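Local coordinates for Tautomerase_3 domain-containing protein (Corynebacterium halotolerans YIM 70093 = DSM 44683, PDB 7M58) that probably acts as a hydrolase or dehalogenase-like enzyme of the tautomerase superfamily, related to cis-3-chloroacrylic acid dehalogenase, and assembles as a trimer, at residues P1-S6 against I65-R70; S7-I12 against F43-A48; E60-I65 against P97-V102; S71-Q76 against P120-E125. All coordinates share one frame; numbering follows the deposited sequence.

Contact 1: residues P1-S6 against I65-R70; sequences PSYAVS and IHADIR. With SO4 (sulfate ion), chain D.
Tyr3 turns its CG anti to its own carbonyl carbon (chi1 -67°), bringing the CD2/CE2 side of the ring against Ala67, which it meets obliquely, CE2 3.4 Å from Ala67 CB. Ile65 uses the same first rotamer, and a second torsion of -88° then folds its CD1 back toward the neighbouring strand, 3.4 Å from Val5 CG2. The other branch, CG2, meets the edge of the Tyr3 ring near its plane. Tyr3, Val5, Ile65 and Ala67 thus line one face of the sheet, where Leu24 of helix 14-31 packs on Tyr3 and Val5; the Tyr3 hydroxyl is bonded to His28 on that helix. On the other sheet face lie Ser2, Ala4, His66 and Asp68, toward the other subunits; His66 NE2 makes a weak bond to Asp68 OD1, which also takes a bond from Asn105.

The backbones run antiparallel at 168°. Ala4 N reaches His66 O at 2.7 Å, and Ala4 O receives His66 N at the same 2.7 Å; a second pair of bonds joins Ser2 and Asp68. At the Pro1 end a sulfate lies beside the proline ring, its O1 held by Arg70 N at 2.9 Å, while the Arg70 guanidinium meets it edge-on. An N-terminal proline opening the first strand of paired beta-alpha-beta units is the tautomerase hallmark; the sulfate, also bound by His28 and Arg73, probably marks the active site, as in cis-3-chloroacrylic acid dehalogenase.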
loop_
_atom_site.group_PDB
_atom_site.type_symbol
_atom_site.label_atom_id
_atom_site.label_comp_id
_atom_site.label_asym_id
_atom_site.label_seq_id
_atom_site.Cartn_x
_atom_site.Cartn_y
_atom_site.Cartn_z
ATOM N N PRO A 1 3.340 -10.755 7.911
ATOM C CA PRO A 1 3.455 -10.578 6.458
ATOM C C PRO A 1 2.131 -10.614 5.724
ATOM O O PRO A 1 1.397 -11.590 5.860
ATOM C CB PRO A 1 4.302 -11.774 6.021
ATOM C CG PRO A 1 3.994 -12.825 7.039
ATOM C CD PRO A 1 3.826 -12.080 8.341
ATOM N N SER A 2 1.832 -9.569 4.958
ATOM C CA SER A 2 0.649 -9.535 4.105
ATOM C C SER A 2 1.108 -9.293 2.678
ATOM O O SER A 2 1.748 -8.280 2.390
ATOM C CB SER A 2 -0.354 -8.465 4.530
ATOM O OG SER A 2 0.190 -7.184 4.351
ATOM N N TYR A 3 0.841 -10.256 1.809
ATOM C CA TYR A 3 1.065 -10.114 0.382
ATOM C C TYR A 3 -0.199 -9.592 -0.286
ATOM O O TYR A 3 -1.260 -10.220 -0.189
ATOM C CB TYR A 3 1.477 -11.451 -0.226
ATOM C CG TYR A 3 2.826 -11.906 0.253
ATOM C CD1 TYR A 3 2.962 -12.608 1.442
ATOM C CD2 TYR A 3 3.972 -11.617 -0.476
ATOM C CE1 TYR A 3 4.190 -13.020 1.888
ATOM C CE2 TYR A 3 5.209 -12.029 -0.035
ATOM C CZ TYR A 3 5.311 -12.724 1.153
ATOM O OH TYR A 3 6.540 -13.144 1.600
ATOM N N ALA A 4 -0.095 -8.447 -0.953
ATOM C CA ALA A 4 -1.166 -7.963 -1.809
ATOM C C ALA A 4 -0.766 -8.217 -3.257
ATOM O O ALA A 4 0.353 -7.896 -3.667
ATOM C CB ALA A 4 -1.453 -6.487 -1.554
ATOM N N VAL A 5 -1.656 -8.850 -4.007
ATOM C CA VAL A 5 -1.388 -9.285 -5.373
ATOM C C VAL A 5 -2.360 -8.549 -6.268
ATOM O O VAL A 5 -3.576 -8.718 -6.136
ATOM C CB VAL A 5 -1.553 -10.803 -5.542
ATOM C CG1 VAL A 5 -1.370 -11.175 -6.994
ATOM C CG2 VAL A 5 -0.600 -11.584 -4.611
ATOM N N SER A 6 -1.838 -7.728 -7.165
ATOM C CA SER A 6 -2.668 -6.937 -8.058
ATOM C C SER A 6 -2.552 -7.484 -9.468
ATOM O O SER A 6 -1.433 -7.678 -9.966
ATOM C CB SER A 6 -2.250 -5.465 -8.039
ATOM O OG SER A 6 -2.554 -4.885 -6.788
ATOM N N ILE A 65 3.112 -7.760 -7.101
ATOM C CA ILE A 65 3.051 -8.330 -5.761
ATOM C C ILE A 65 3.660 -7.301 -4.818
ATOM O O ILE A 65 4.842 -6.957 -4.962
ATOM C CB ILE A 65 3.837 -9.646 -5.676
ATOM C CG1 ILE A 65 3.435 -10.615 -6.786
ATOM C CG2 ILE A 65 3.624 -10.303 -4.323
ATOM C CD1 ILE A 65 2.301 -11.482 -6.449
ATOM N N HIS A 66 2.881 -6.830 -3.843
ATOM C CA HIS A 66 3.379 -5.948 -2.788
ATOM C C HIS A 66 3.349 -6.682 -1.461
ATOM O O HIS A 66 2.280 -7.096 -1.004
ATOM C CB HIS A 66 2.572 -4.664 -2.648
ATOM C CG HIS A 66 3.109 -3.758 -1.579
ATOM N ND1 HIS A 66 3.980 -2.720 -1.836
ATOM C CD2 HIS A 66 2.941 -3.778 -0.235
ATOM C CE1 HIS A 66 4.299 -2.122 -0.702
ATOM N NE2 HIS A 66 3.681 -2.746 0.284
ATOM N N ALA A 67 4.502 -6.797 -0.819
ATOM C CA ALA A 67 4.625 -7.555 0.415
ATOM C C ALA A 67 5.026 -6.633 1.554
ATOM O O ALA A 67 6.009 -5.904 1.434
ATOM C CB ALA A 67 5.661 -8.662 0.239
ATOM N N ASP A 68 4.308 -6.688 2.669
ATOM C CA ASP A 68 4.727 -5.986 3.879
ATOM C C ASP A 68 5.310 -7.032 4.828
ATOM O O ASP A 68 4.607 -7.951 5.258
ATOM C CB ASP A 68 3.572 -5.225 4.542
ATOM C CG ASP A 68 3.100 -3.972 3.744
ATOM O OD1 ASP A 68 3.824 -2.950 3.702
ATOM O OD2 ASP A 68 1.969 -3.989 3.191
ATOM N N ILE A 69 6.605 -6.914 5.124
ATOM C CA ILE A 69 7.318 -7.842 5.993
ATOM C C ILE A 69 8.007 -7.049 7.101
ATOM O O ILE A 69 8.230 -5.837 7.000
ATOM C CB ILE A 69 8.353 -8.699 5.240
ATOM C CG1 ILE A 69 9.572 -7.843 4.868
ATOM C CG2 ILE A 69 7.723 -9.383 4.020
ATOM C CD1 ILE A 69 10.750 -8.669 4.453
ATOM N N ARG A 70 8.352 -7.749 8.170
ATOM C CA ARG A 70 9.056 -7.122 9.279
ATOM C C ARG A 70 10.483 -6.747 8.900
ATOM O O ARG A 70 11.167 -7.473 8.170
ATOM C CB ARG A 70 9.071 -8.067 10.475
ATOM C CG ARG A 70 7.851 -7.943 11.313
ATOM C CD ARG A 70 7.725 -9.049 12.326
ATOM N NE ARG A 70 7.718 -10.358 11.683
ATOM C CZ ARG A 70 7.937 -11.504 12.320
ATOM N NH1 ARG A 70 8.167 -11.505 13.624
ATOM N NH2 ARG A 70 7.938 -12.646 11.646
HETATM S S SO4 D . 7.557 -11.266 8.387
HETATM O O1 SO4 D . 8.902 -10.554 8.489
HETATM O O2 SO4 D . 6.923 -10.945 7.068
HETATM O O3 SO4 D . 6.632 -10.848 9.514
HETATM O O4 SO4 D . 7.721 -12.767 8.330
#

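Contact 2: residues S7-I12 against F43-A48; sequences SRAGLI and FNDLDA
Ala48 lies over one face of the Arg8 guanidinium, its CA 3.3 Å above the plane and offset toward the rim, with Ala48 CB 3.6 Å from Arg8 CZ. The arginine gets there by leaving the backbone with CG anti to N and then bending sharply at chi2 (89°), so a side chain that sets off away from 43-48 curls back over its end. It also touches a crystal neighbour, so this pose may owe something to the lattice.

Asp45 CB packs on Ala9 CB at 3.6 Å; chi1 of -70°, with CG anti to the carbonyl carbon, then directs the carboxylate past the turn. There one water accepts from Gly10 N and gives a weak bond to OD2, and another is bound to OD1 at 2.6 Å with a weak reach to Ile12 O. Arg17 completes the set with a salt bridge to OD2. Ile12 CD1 meets Phe43 CE1 at 4.1 Å, the two side chains crossing at about a right angle; Val5 backs both of them.

The parallel strands are joined by Leu46 N to Ser7 O, and by Ala9 N to a lone pair of Leu46 O at 2.8 Å. Beyond Arg8 the chain breaks away in a type II turn to Leu11, with Gly10 in the position that calls for positive phi. Strand 2-8 ends here and leads through helix 14-31, which carries the chain back, to strand 40-46 running parallel beside it: a classical beta-alpha-beta unit, seen at the C-terminal ends of its two parallel strands.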
loop_
_atom_site.group_PDB
_atom_site.type_symbol
_atom_site.label_atom_id
_atom_site.label_comp_id
_atom_site.label_asym_id
_atom_site.label_seq_id
_atom_site.Cartn_x
_atom_site.Cartn_y
_atom_site.Cartn_z
ATOM N N SER A 7 -3.704 -7.730 -10.095
ATOM C CA SER A 7 -3.786 -8.229 -11.461
ATOM C C SER A 7 -5.160 -7.888 -12.013
ATOM O O SER A 7 -6.109 -7.662 -11.256
ATOM C CB SER A 7 -3.560 -9.738 -11.539
ATOM O OG SER A 7 -4.532 -10.441 -10.783
ATOM N N ARG A 8 -5.245 -7.841 -13.347
ATOM C CA ARG A 8 -6.529 -7.710 -14.034
ATOM C C ARG A 8 -7.520 -8.744 -13.523
ATOM O O ARG A 8 -7.219 -9.939 -13.488
ATOM C CB ARG A 8 -6.327 -7.884 -15.539
ATOM C CG ARG A 8 -7.614 -8.014 -16.328
ATOM C CD ARG A 8 -8.186 -6.695 -16.776
ATOM N NE ARG A 8 -8.907 -6.842 -18.047
ATOM C CZ ARG A 8 -10.185 -7.209 -18.140
ATOM N NH1 ARG A 8 -10.894 -7.444 -17.035
ATOM N NH2 ARG A 8 -10.760 -7.320 -19.335
ATOM N N ALA A 9 -8.684 -8.276 -13.085
ATOM C CA ALA A 9 -9.751 -9.193 -12.710
ATOM C C ALA A 9 -9.948 -10.229 -13.807
ATOM O O ALA A 9 -10.122 -9.889 -14.984
ATOM C CB ALA A 9 -11.052 -8.433 -12.457
ATOM N N GLY A 10 -9.927 -11.495 -13.410
ATOM C CA GLY A 10 -10.037 -12.600 -14.325
ATOM C C GLY A 10 -8.723 -13.272 -14.649
ATOM O O GLY A 10 -8.729 -14.412 -15.121
ATOM N N LEU A 11 -7.595 -12.616 -14.383
ATOM C CA LEU A 11 -6.319 -13.254 -14.690
ATOM C C LEU A 11 -6.056 -14.439 -13.777
ATOM O O LEU A 11 -5.529 -15.463 -14.222
ATOM C CB LEU A 11 -5.168 -12.255 -14.604
ATOM C CG LEU A 11 -3.786 -12.888 -14.794
ATOM C CD1 LEU A 11 -3.617 -13.330 -16.251
ATOM C CD2 LEU A 11 -2.697 -11.892 -14.402
ATOM N N ILE A 12 -6.392 -14.323 -12.501
ATOM C CA ILE A 12 -6.118 -15.382 -11.547
ATOM C C ILE A 12 -7.448 -15.990 -11.121
ATOM O O ILE A 12 -8.172 -15.396 -10.311
ATOM C CB ILE A 12 -5.319 -14.867 -10.346
ATOM C CG1 ILE A 12 -4.132 -14.032 -10.859
ATOM C CG2 ILE A 12 -4.848 -16.049 -9.495
ATOM C CD1 ILE A 12 -3.191 -13.428 -9.793
ATOM N N PHE A 43 -5.944 -10.500 -2.760
ATOM C CA PHE A 43 -5.998 -10.339 -4.206
ATOM C C PHE A 43 -6.830 -9.109 -4.530
ATOM O O PHE A 43 -8.051 -9.110 -4.334
ATOM C CB PHE A 43 -6.566 -11.586 -4.878
ATOM C CG PHE A 43 -5.638 -12.743 -4.832
ATOM C CD1 PHE A 43 -4.607 -12.858 -5.765
ATOM C CD2 PHE A 43 -5.757 -13.708 -3.837
ATOM C CE1 PHE A 43 -3.717 -13.922 -5.714
ATOM C CE2 PHE A 43 -4.870 -14.781 -3.781
ATOM C CZ PHE A 43 -3.847 -14.889 -4.719
ATOM N N ASN A 44 -6.161 -8.071 -5.034
ATOM C CA ASN A 44 -6.816 -6.871 -5.547
ATOM C C ASN A 44 -7.004 -7.026 -7.053
ATOM O O ASN A 44 -6.047 -6.912 -7.831
ATOM C CB ASN A 44 -5.998 -5.623 -5.224
ATOM C CG ASN A 44 -5.932 -5.347 -3.725
ATOM O OD1 ASN A 44 -6.956 -5.103 -3.081
ATOM N ND2 ASN A 44 -4.727 -5.375 -3.167
ATOM N N ASP A 45 -8.238 -7.273 -7.473
ATOM C CA ASP A 45 -8.510 -7.425 -8.892
ATOM C C ASP A 45 -8.796 -6.068 -9.521
ATOM O O ASP A 45 -9.531 -5.245 -8.962
ATOM C CB ASP A 45 -9.679 -8.386 -9.118
ATOM C CG ASP A 45 -9.319 -9.833 -8.783
ATOM O OD1 ASP A 45 -8.109 -10.147 -8.634
ATOM O OD2 ASP A 45 -10.247 -10.661 -8.674
ATOM N N LEU A 46 -8.251 -5.861 -10.711
ATOM C CA LEU A 46 -8.265 -4.558 -11.351
ATOM C C LEU A 46 -9.199 -4.578 -12.552
ATOM O O LEU A 46 -9.374 -5.615 -13.194
ATOM C CB LEU A 46 -6.852 -4.177 -11.804
ATOM C CG LEU A 46 -5.796 -4.015 -10.720
ATOM C CD1 LEU A 46 -4.421 -3.809 -11.352
ATOM C CD2 LEU A 46 -6.170 -2.858 -9.801
ATOM N N ASP A 47 -9.799 -3.417 -12.837
ATOM C CA ASP A 47 -10.630 -3.212 -14.021
ATOM C C ASP A 47 -9.799 -3.349 -15.306
ATOM O O ASP A 47 -8.563 -3.397 -15.281
ATOM C CB ASP A 47 -11.321 -1.848 -13.954
ATOM C CG ASP A 47 -12.689 -1.848 -14.635
ATOM O OD1 ASP A 47 -12.989 -2.805 -15.386
ATOM O OD2 ASP A 47 -13.468 -0.892 -14.420
ATOM N N ALA A 48 -10.502 -3.348 -16.445
ATOM C CA ALA A 48 -9.891 -3.706 -17.728
ATOM C C ALA A 48 -8.731 -2.790 -18.124
ATOM O O ALA A 48 -7.669 -3.269 -18.551
ATOM C CB ALA A 48 -10.956 -3.713 -18.821
HETATM O O HOH W 1 -9.753 -12.296 -10.742
HETATM O O HOH W 2 -7.375 -12.684 -8.437
#

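Contact 3: residues E60-I65 against P97-V102; sequences EGHVWI and PEHVWV
Three aromatic rings gather where the two strands begin: His62 turns its edge to the face of Trp101 and meets His99 rim to rim. His62 CE1 sits over the centre of the Trp101 five-membered ring, 3.5 Å above the plane, in a T-shaped pair with planes at 76°. At the imidazole edge, His62 ND1 faces His99 ND1 at 3.3 Å, a weak but straight hydrogen bond in which either nitrogen could be the donor. A first torsion near -177° extends His62 to reach both rings, and Gln40 of the third subunit takes its NE2. Trp101 is further fixed in rotation by NE1, which bonds to Glu98 O at 3.0 Å, close to the indole plane.

On the same sheet face Trp64 lies crosswise to Trp101, its CD1 3.9 Å from Trp101 CB. The opposite face carries Val63, Val100, Ile65 and Val102; Ile65 CG1 packs on Val100 CG1 at 4.1 Å, and helix 75-92 covers the two valines of 100-102.

The parallel backbones are tied by Val63 N to His99 O, Trp101 N to Val63 O, and Ile65 N to Trp101 O at 2.6 Å. Strand 63-70, helix 75-92 and strand 100-107 make a beta-alpha-beta unit, and this is the N-terminal end of its two parallel strands.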
loop_
_atom_site.group_PDB
_atom_site.type_symbol
_atom_site.label_atom_id
_atom_site.label_comp_id
_atom_site.label_asym_id
_atom_site.label_seq_id
_atom_site.Cartn_x
_atom_site.Cartn_y
_atom_site.Cartn_z
ATOM N N GLU A 60 -2.302 -8.100 -20.574
ATOM C CA GLU A 60 -3.227 -8.726 -19.635
ATOM C C GLU A 60 -2.464 -9.561 -18.607
ATOM O O GLU A 60 -2.782 -9.536 -17.411
ATOM C CB GLU A 60 -4.255 -9.558 -20.416
ATOM C CG GLU A 60 -5.588 -9.795 -19.703
ATOM C CD GLU A 60 -5.767 -11.224 -19.206
ATOM O OE1 GLU A 60 -5.011 -12.113 -19.673
ATOM O OE2 GLU A 60 -6.682 -11.456 -18.368
ATOM N N GLY A 61 -1.440 -10.289 -19.057
ATOM C CA GLY A 61 -0.633 -11.125 -18.193
ATOM C C GLY A 61 0.425 -10.361 -17.430
ATOM O O GLY A 61 1.622 -10.559 -17.659
ATOM N N HIS A 62 -0.001 -9.483 -16.531
ATOM C CA HIS A 62 0.907 -8.711 -15.695
ATOM C C HIS A 62 0.403 -8.760 -14.261
ATOM O O HIS A 62 -0.795 -8.562 -14.009
ATOM C CB HIS A 62 1.018 -7.261 -16.167
ATOM C CG HIS A 62 1.987 -6.456 -15.371
ATOM N ND1 HIS A 62 3.342 -6.460 -15.623
ATOM C CD2 HIS A 62 1.804 -5.638 -14.307
ATOM C CE1 HIS A 62 3.953 -5.678 -14.750
ATOM N NE2 HIS A 62 3.042 -5.164 -13.942
ATOM N N VAL A 63 1.315 -9.021 -13.326
ATOM C CA VAL A 63 0.979 -9.153 -11.918
ATOM C C VAL A 63 1.964 -8.322 -11.107
ATOM O O VAL A 63 3.173 -8.354 -11.359
ATOM C CB VAL A 63 1.024 -10.630 -11.474
ATOM C CG1 VAL A 63 0.867 -10.732 -9.962
ATOM C CG2 VAL A 63 -0.030 -11.432 -12.179
ATOM N N TRP A 64 1.451 -7.585 -10.131
ATOM C CA TRP A 64 2.287 -6.850 -9.192
ATOM C C TRP A 64 2.036 -7.404 -7.798
ATOM O O TRP A 64 0.880 -7.530 -7.382
ATOM C CB TRP A 64 2.001 -5.345 -9.217
ATOM C CG TRP A 64 2.851 -4.532 -8.244
ATOM C CD1 TRP A 64 4.225 -4.518 -8.157
ATOM C CD2 TRP A 64 2.383 -3.614 -7.253
ATOM N NE1 TRP A 64 4.633 -3.642 -7.172
ATOM C CE2 TRP A 64 3.522 -3.083 -6.595
ATOM C CE3 TRP A 64 1.116 -3.195 -6.846
ATOM C CZ2 TRP A 64 3.421 -2.151 -5.556
ATOM C CZ3 TRP A 64 1.021 -2.276 -5.815
ATOM C CH2 TRP A 64 2.169 -1.765 -5.181
ATOM N N ILE A 65 3.112 -7.760 -7.101
ATOM C CA ILE A 65 3.051 -8.330 -5.761
ATOM C C ILE A 65 3.660 -7.301 -4.818
ATOM O O ILE A 65 4.842 -6.957 -4.962
ATOM C CB ILE A 65 3.837 -9.646 -5.676
ATOM C CG1 ILE A 65 3.435 -10.615 -6.786
ATOM C CG2 ILE A 65 3.624 -10.303 -4.323
ATOM C CD1 ILE A 65 2.301 -11.482 -6.449
ATOM N N PRO A 97 8.633 -14.508 -16.114
ATOM C CA PRO A 97 9.049 -13.780 -14.906
ATOM C C PRO A 97 9.147 -12.274 -15.123
ATOM O O PRO A 97 8.998 -11.508 -14.158
ATOM C CB PRO A 97 10.414 -14.395 -14.568
ATOM C CG PRO A 97 10.908 -14.986 -15.866
ATOM C CD PRO A 97 9.665 -15.461 -16.572
ATOM N N GLU A 98 9.359 -11.822 -16.365
ATOM C CA GLU A 98 9.378 -10.391 -16.656
ATOM C C GLU A 98 8.051 -9.705 -16.356
ATOM O O GLU A 98 8.008 -8.470 -16.349
ATOM C CB GLU A 98 9.787 -10.159 -18.121
ATOM C CG GLU A 98 11.256 -10.497 -18.370
ATOM C CD GLU A 98 11.529 -12.005 -18.414
ATOM O OE1 GLU A 98 12.675 -12.388 -18.087
ATOM O OE2 GLU A 98 10.586 -12.806 -18.662
ATOM N N HIS A 99 6.976 -10.448 -16.091
ATOM C CA HIS A 99 5.700 -9.803 -15.816
ATOM C C HIS A 99 5.143 -10.173 -14.439
ATOM O O HIS A 99 3.953 -9.958 -14.177
ATOM C CB HIS A 99 4.694 -10.121 -16.922
ATOM C CG HIS A 99 4.866 -9.280 -18.146
ATOM N ND1 HIS A 99 4.990 -7.907 -18.092
ATOM C CD2 HIS A 99 4.892 -9.610 -19.459
ATOM C CE1 HIS A 99 5.111 -7.431 -19.318
ATOM N NE2 HIS A 99 5.045 -8.443 -20.167
ATOM N N VAL A 100 5.980 -10.673 -13.532
ATOM C CA VAL A 100 5.632 -10.743 -12.115
ATOM C C VAL A 100 6.568 -9.778 -11.404
ATOM O O VAL A 100 7.743 -10.080 -11.200
ATOM C CB VAL A 100 5.748 -12.159 -11.535
ATOM C CG1 VAL A 100 5.352 -12.153 -10.060
ATOM C CG2 VAL A 100 4.901 -13.165 -12.324
ATOM N N TRP A 101 6.050 -8.612 -11.037
ATOM C CA TRP A 101 6.819 -7.582 -10.356
ATOM C C TRP A 101 6.561 -7.647 -8.856
ATOM O O TRP A 101 5.401 -7.631 -8.427
ATOM C CB TRP A 101 6.428 -6.208 -10.881
ATOM C CG TRP A 101 6.862 -5.968 -12.255
ATOM C CD1 TRP A 101 7.241 -6.900 -13.172
ATOM C CD2 TRP A 101 6.985 -4.695 -12.894
ATOM N NE1 TRP A 101 7.592 -6.285 -14.349
ATOM C CE2 TRP A 101 7.437 -4.931 -14.204
ATOM C CE3 TRP A 101 6.744 -3.380 -12.487
ATOM C CZ2 TRP A 101 7.656 -3.908 -15.102
ATOM C CZ3 TRP A 101 6.966 -2.369 -13.374
ATOM C CH2 TRP A 101 7.429 -2.632 -14.664
ATOM N N VAL A 102 7.630 -7.659 -8.064
ATOM C CA VAL A 102 7.525 -7.843 -6.615
ATOM C C VAL A 102 8.230 -6.689 -5.898
ATOM O O VAL A 102 9.382 -6.363 -6.213
ATOM C CB VAL A 102 8.126 -9.194 -6.168
ATOM C CG1 VAL A 102 7.722 -9.518 -4.739
ATOM C CG2 VAL A 102 7.711 -10.309 -7.115
#

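Contact 4: residues S71-Q76 against P120-E125; sequences SGRTAQ and PEPGKE. With SO4 (sulfate ion), chain D.
Two loops meet beside an anion pocket, one leading into helix 75-92, the other into helix 125-129. Arg73 and Pro122 form the join: Pro122 CB rests over one face of the Arg73 guanidinium, 3.4 Å above its plane and offset toward the rim, the two side chains crossing at a slant. A bend at chi2 (-118°) carries the arginine to the sulfate, where NE bonds O1 at 3.1 Å and NH2 adds a weak bond to the same oxygen. His28 and Arg70 share the ion, so the two arginines can lie close together around a common negative charge.

Pro122 CG also touches Ser71 O at 3.4 Å, next to Gly72, whose backbone angles suit glycine. Glu125 OE2 has its salt bridge with Arg70 and a merely long one, 4.0 Å, to Arg73 NH2. Weak bonds from Gly123 N help to hold that carboxylate in place. Lys124 NZ bridges to Glu121 OE2 at 2.9 Å, spanning the type II turn from Glu121 to Lys124.

The sulfate probably comes from the crystallisation liquor, but Arg70 and Arg73 together on one anion near the N-terminal proline are consistent with the substrate-carboxylate site of cis-3-chloroacrylic acid dehalogenase and its relatives.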
loop_
_atom_site.group_PDB
_atom_site.type_symbol
_atom_site.label_atom_id
_atom_site.label_comp_id
_atom_site.label_asym_id
_atom_site.label_seq_id
_atom_site.Cartn_x
_atom_site.Cartn_y
_atom_site.Cartn_z
ATOM N N SER A 71 10.929 -5.594 9.386
ATOM C CA SER A 71 12.338 -5.259 9.250
ATOM C C SER A 71 13.175 -6.094 10.222
ATOM O O SER A 71 12.662 -6.675 11.189
ATOM C CB SER A 71 12.557 -3.759 9.454
ATOM O OG SER A 71 11.672 -3.260 10.427
ATOM N N GLY A 72 14.475 -6.199 9.920
ATOM C CA GLY A 72 15.408 -6.960 10.734
ATOM C C GLY A 72 15.890 -8.253 10.111
ATOM O O GLY A 72 16.678 -8.974 10.741
ATOM N N ARG A 73 15.465 -8.556 8.888
ATOM C CA ARG A 73 15.858 -9.768 8.185
ATOM C C ARG A 73 17.153 -9.519 7.421
ATOM O O ARG A 73 17.472 -8.380 7.054
ATOM C CB ARG A 73 14.758 -10.212 7.211
ATOM C CG ARG A 73 13.368 -10.352 7.821
ATOM C CD ARG A 73 12.886 -11.784 7.702
ATOM N NE ARG A 73 11.657 -11.993 8.441
ATOM C CZ ARG A 73 11.341 -13.134 9.036
ATOM N NH1 ARG A 73 12.170 -14.168 8.984
ATOM N NH2 ARG A 73 10.194 -13.237 9.687
ATOM N N THR A 74 17.904 -10.596 7.189
ATOM C CA THR A 74 19.168 -10.454 6.489
ATOM C C THR A 74 18.929 -10.067 5.038
ATOM O O THR A 74 17.873 -10.334 4.458
ATOM C CB THR A 74 19.983 -11.747 6.541
ATOM O OG1 THR A 74 19.399 -12.718 5.672
ATOM C CG2 THR A 74 20.037 -12.300 7.961
ATOM N N ALA A 75 19.932 -9.411 4.458
ATOM C CA ALA A 75 19.879 -9.082 3.042
ATOM C C ALA A 75 19.638 -10.329 2.208
ATOM O O ALA A 75 18.914 -10.282 1.207
ATOM C CB ALA A 75 21.169 -8.382 2.614
ATOM N N GLN A 76 20.246 -11.456 2.594
ATOM C CA GLN A 76 20.151 -12.635 1.743
ATOM C C GLN A 76 18.742 -13.207 1.709
ATOM O O GLN A 76 18.214 -13.468 0.624
ATOM C CB GLN A 76 21.134 -13.708 2.197
ATOM C CG GLN A 76 21.242 -14.844 1.193
ATOM C CD GLN A 76 22.423 -15.763 1.445
ATOM O OE1 GLN A 76 22.909 -15.884 2.575
ATOM N NE2 GLN A 76 22.896 -16.415 0.386
ATOM N N PRO A 120 6.495 -9.539 17.265
ATOM C CA PRO A 120 7.873 -9.323 17.700
ATOM C C PRO A 120 8.825 -9.196 16.531
ATOM O O PRO A 120 8.459 -9.409 15.368
ATOM C CB PRO A 120 8.174 -10.591 18.494
ATOM C CG PRO A 120 7.473 -11.638 17.645
ATOM C CD PRO A 120 6.196 -10.979 17.141
ATOM N N GLU A 121 10.070 -8.880 16.890
ATOM C CA GLU A 121 11.236 -9.146 16.059
ATOM C C GLU A 121 11.188 -10.486 15.325
ATOM O O GLU A 121 10.769 -11.508 15.897
ATOM C CB GLU A 121 12.457 -9.175 16.961
ATOM C CG GLU A 121 13.703 -9.638 16.314
ATOM C CD GLU A 121 14.921 -9.469 17.166
ATOM O OE1 GLU A 121 14.955 -8.482 17.919
ATOM O OE2 GLU A 121 15.726 -10.453 17.301
ATOM N N PRO A 122 11.652 -10.512 14.064
ATOM C CA PRO A 122 11.785 -11.778 13.330
ATOM C C PRO A 122 12.776 -12.678 14.033
ATOM O O PRO A 122 13.830 -12.228 14.465
ATOM C CB PRO A 122 12.278 -11.366 11.937
ATOM C CG PRO A 122 12.662 -9.928 12.084
ATOM C CD PRO A 122 11.903 -9.345 13.205
ATOM N N GLY A 123 12.416 -13.950 14.160
ATOM C CA GLY A 123 13.214 -14.910 14.887
ATOM C C GLY A 123 12.770 -15.142 16.319
ATOM O O GLY A 123 13.189 -16.131 16.930
ATOM N N LYS A 124 11.980 -14.231 16.882
ATOM C CA LYS A 124 11.471 -14.348 18.240
ATOM C C LYS A 124 10.030 -14.855 18.296
ATOM O O LYS A 124 9.280 -14.487 19.205
ATOM C CB LYS A 124 11.612 -13.000 18.939
ATOM C CG LYS A 124 13.065 -12.594 19.085
ATOM C CD LYS A 124 13.648 -13.074 20.421
ATOM C CE LYS A 124 15.135 -13.386 20.288
ATOM N NZ LYS A 124 15.885 -12.464 19.357
ATOM N N GLU A 125 9.605 -15.657 17.317
ATOM C CA GLU A 125 8.214 -16.092 17.286
ATOM C C GLU A 125 7.889 -17.083 18.403
ATOM O O GLU A 125 6.748 -17.102 18.875
ATOM C CB GLU A 125 7.873 -16.708 15.930
ATOM C CG GLU A 125 7.790 -15.706 14.795
ATOM C CD GLU A 125 9.130 -15.435 14.142
ATOM O OE1 GLU A 125 10.079 -16.187 14.444
ATOM O OE2 GLU A 125 9.228 -14.486 13.320
HETATM S S SO4 D . 7.557 -11.266 8.387
HETATM O O1 SO4 D . 8.902 -10.554 8.489
HETATM O O2 SO4 D . 6.923 -10.945 7.068
HETATM O O3 SO4 D . 6.632 -10.848 9.514
HETATM O O4 SO4 D . 7.721 -12.767 8.330
#

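How the contacts relate
Contacts 1, 2 and 3 belong to one mixed four-stranded sheet, ordered 40-46, 2-8, 63-70, 100-107. Contact 1 is its antiparallel middle, its centre about 4 Å from the centre of the chain; contacts 2 and 3, centres about 12 Å apart, are the parallel pairs of the two beta-alpha-beta units. Contact 4, its centre about 32 Å from that of contact 2, touches contact 1 through Arg70. Along the chain contact 2 falls between the segments of contact 1; contacts 1 and 3 alternate, as do 3 and 4; contact 1 closes before contact 4 opens. Contacts 1, 2 and 3 all meet neighbouring subunits, contact 4 none; contacts 1 and 4 share the sulfate.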